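Local coordinates for protein beta-L-arabinobiosidase (Bacteroides thetaiotaomicron, PDB 5MQR) that probably releases arabinose-containing sugars from plant pectin as a beta-L-arabinobiosidase, and may also have sialidase activity, at residues V969-D972 with S973-F976. Sequence-based numbering, arbitrary orientation.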
ATOM      1  N   VAL A 969      25.278 -17.795 -16.469  1.00 39.25           N
ATOM      2  CA  VAL A 969      25.037 -19.212 -16.220  1.00 38.65           C
ATOM      3  C   VAL A 969      23.711 -19.496 -15.469  1.00 36.59           C
ATOM      4  O   VAL A 969      23.012 -20.448 -15.781  1.00 36.37           O
ATOM      5  CB  VAL A 969      26.271 -19.825 -15.518  1.00 39.77           C
ATOM      6  CG1 VAL A 969      25.981 -21.191 -14.915  1.00 40.26           C
ATOM      7  CG2 VAL A 969      27.414 -19.945 -16.521  1.00 40.98           C
ATOM      8  N   LEU A 970      23.363 -18.659 -14.507  1.00 34.68           N
ATOM      9  CA  LEU A 970      22.257 -18.897 -13.605  1.00 34.04           C
ATOM     10  C   LEU A 970      21.156 -17.842 -13.764  1.00 33.66           C
ATOM     11  O   LEU A 970      21.438 -16.649 -13.749  1.00 33.77           O
ATOM     12  CB  LEU A 970      22.769 -18.848 -12.172  1.00 33.69           C
ATOM     13  CG  LEU A 970      23.784 -19.908 -11.764  1.00 33.92           C
ATOM     14  CD1 LEU A 970      24.252 -19.636 -10.346  1.00 33.38           C
ATOM     15  CD2 LEU A 970      23.162 -21.293 -11.876  1.00 33.72           C
ATOM     16  N   SER A 971      19.914 -18.301 -13.906  1.00 32.38           N
ATOM     17  CA  SER A 971      18.757 -17.429 -13.910  1.00 31.57           C
ATOM     18  C   SER A 971      18.145 -17.348 -12.505  1.00 30.30           C
ATOM     19  O   SER A 971      18.463 -18.120 -11.612  1.00 29.08           O
ATOM     20  CB  SER A 971      17.707 -17.951 -14.901  1.00 31.22           C
ATOM     21  OG  SER A 971      17.294 -19.248 -14.540  1.00 31.29           O
ATOM     22  N   ASP A 972      17.239 -16.400 -12.339  1.00 30.27           N
ATOM     23  CA  ASP A 972      16.414 -16.318 -11.141  1.00 30.21           C
ATOM     24  C   ASP A 972      15.667 -17.638 -10.835  1.00 29.44           C
ATOM     25  O   ASP A 972      15.594 -18.042  -9.669  1.00 28.60           O
ATOM     26  CB  ASP A 972      15.427 -15.135 -11.232  1.00 30.33           C
ATOM     27  CG  ASP A 972      16.123 -13.772 -11.187  1.00 31.17           C
ATOM     28  OD1 ASP A 972      17.355 -13.734 -10.998  1.00 31.92           O
ATOM     29  OD2 ASP A 972      15.431 -12.732 -11.361  1.00 31.95           O
ATOM     30  N   SER A 973      15.152 -18.302 -11.872  1.00 28.84           N
ATOM     31  CA  SER A 973      14.423 -19.560 -11.704  1.00 29.00           C
ATOM     32  C   SER A 973      15.238 -20.591 -10.997  1.00 27.86           C
ATOM     33  O   SER A 973      14.704 -21.353 -10.197  1.00 28.08           O
ATOM     34  CB  SER A 973      13.989 -20.153 -13.047  1.00 29.80           C
ATOM     35  OG  SER A 973      12.992 -19.325 -13.564  1.00 32.02           O
ATOM     36  N   VAL A 974      16.521 -20.637 -11.325  1.00 26.59           N
ATOM     37  CA  VAL A 974      17.400 -21.570 -10.692  1.00 25.89           C
ATOM     38  C   VAL A 974      17.568 -21.277  -9.197  1.00 24.22           C
ATOM     39  O   VAL A 974      17.512 -22.200  -8.385  1.00 22.93           O
ATOM     40  CB  VAL A 974      18.775 -21.649 -11.400  1.00 26.45           C
ATOM     41  CG1 VAL A 974      19.748 -22.529 -10.613  1.00 25.99           C
ATOM     42  CG2 VAL A 974      18.591 -22.217 -12.802  1.00 27.55           C
ATOM     43  N   TYR A 975      17.814 -20.019  -8.856  1.00 23.78           N
ATOM     44  CA  TYR A 975      17.973 -19.649  -7.454  1.00 23.90           C
ATOM     45  C   TYR A 975      16.652 -19.907  -6.697  1.00 23.57           C
ATOM     46  O   TYR A 975      16.655 -20.486  -5.600  1.00 23.73           O
ATOM     47  CB  TYR A 975      18.430 -18.180  -7.281  1.00 23.41           C
ATOM     48  CG  TYR A 975      18.407 -17.731  -5.846  1.00 22.92           C
ATOM     49  CD1 TYR A 975      19.507 -17.911  -5.008  1.00 23.52           C
ATOM     50  CD2 TYR A 975      17.277 -17.151  -5.310  1.00 22.73           C
ATOM     51  CE1 TYR A 975      19.468 -17.522  -3.661  1.00 23.11           C
ATOM     52  CE2 TYR A 975      17.222 -16.753  -3.987  1.00 22.57           C
ATOM     53  CZ  TYR A 975      18.313 -16.937  -3.161  1.00 22.64           C
ATOM     54  OH  TYR A 975      18.221 -16.526  -1.847  1.00 22.54           O
ATOM     55  N   PHE A 976      15.544 -19.471  -7.283  1.00 23.14           N
ATOM     56  CA  PHE A 976      14.233 -19.641  -6.666  1.00 23.15           C
ATOM     57  C   PHE A 976      13.944 -21.100  -6.408  1.00 24.37           C
ATOM     58  O   PHE A 976      13.472 -21.457  -5.332  1.00 23.64           O
ATOM     59  CB  PHE A 976      13.100 -19.075  -7.540  1.00 22.64           C
ATOM     60  CG  PHE A 976      11.751 -19.120  -6.875  1.00 21.69           C
ATOM     61  CD1 PHE A 976      10.925 -20.237  -7.013  1.00 21.56           C
ATOM     62  CD2 PHE A 976      11.328 -18.072  -6.081  1.00 21.00           C
ATOM     63  CE1 PHE A 976       9.698 -20.301  -6.374  1.00 21.26           C
ATOM     64  CE2 PHE A 976      10.080 -18.106  -5.466  1.00 20.95           C
ATOM     65  CZ  PHE A 976       9.266 -19.228  -5.598  1.00 20.91           C
TER
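Leu970 and Val974 meet at the start of helix 972-985. The CD2 methyl of Leu970 lies 3.8 Å from CG1 of Val974, and the two side chains cross at about a right angle. CG1 of Val974 is anti to the backbone N (chi1 174°), which sends this branch to the leucine. The other branch, CG2, is 3.7 Å from OG of Ser971. The valine thus straddles an apolar and a polar neighbour.

Ser971 is the N-cap residue. Its hydroxyl sits between the backbone N and the carbonyl carbon (chi1 60°), folded back over the first turn. OG of Ser971 lies 3.5 Å from the amide N of Ser973 and 3.6 Å from that of Val974, too long for a firm bond to either. The carbonyl of Ser971 accepts a forked pair of weak hydrogen bonds, from Val974 N at 3.2 Å and Tyr975 N at 3.4 Å. This pair is the transition into the helix. The first firm i to i+4 bond runs from Phe976 N to Asp972 O, at 2.8 Å and nearly straight (173° at the hydrogen).

Gln967 OE1 accepts a hydrogen bond from Leu970 N. Leu970 also rests on Met958 of helix 948-964, while Tyr975 touches Leu955 and Met962 of that helix. Phe976 and Tyr975 both touch Leu1029 of helix 1022-1029, and the Phe976 ring meets Trp1051 edge-to-face.

The stretch leads from helix 948-964 into helix 972-985, in the MGH1-like glycoside hydrolase part of the chain. Serine is a common N-cap residue, and Asp972 is the first helical residue. Its OD1 lies 3.0 Å from its own backbone N. If ionised, this carboxylate would probably be favoured by the positive helix end. The chemistry implies a helix start where weak forked bonds give way to one straight bond, with polar groups near the first amides and a small apolar contact on the flank.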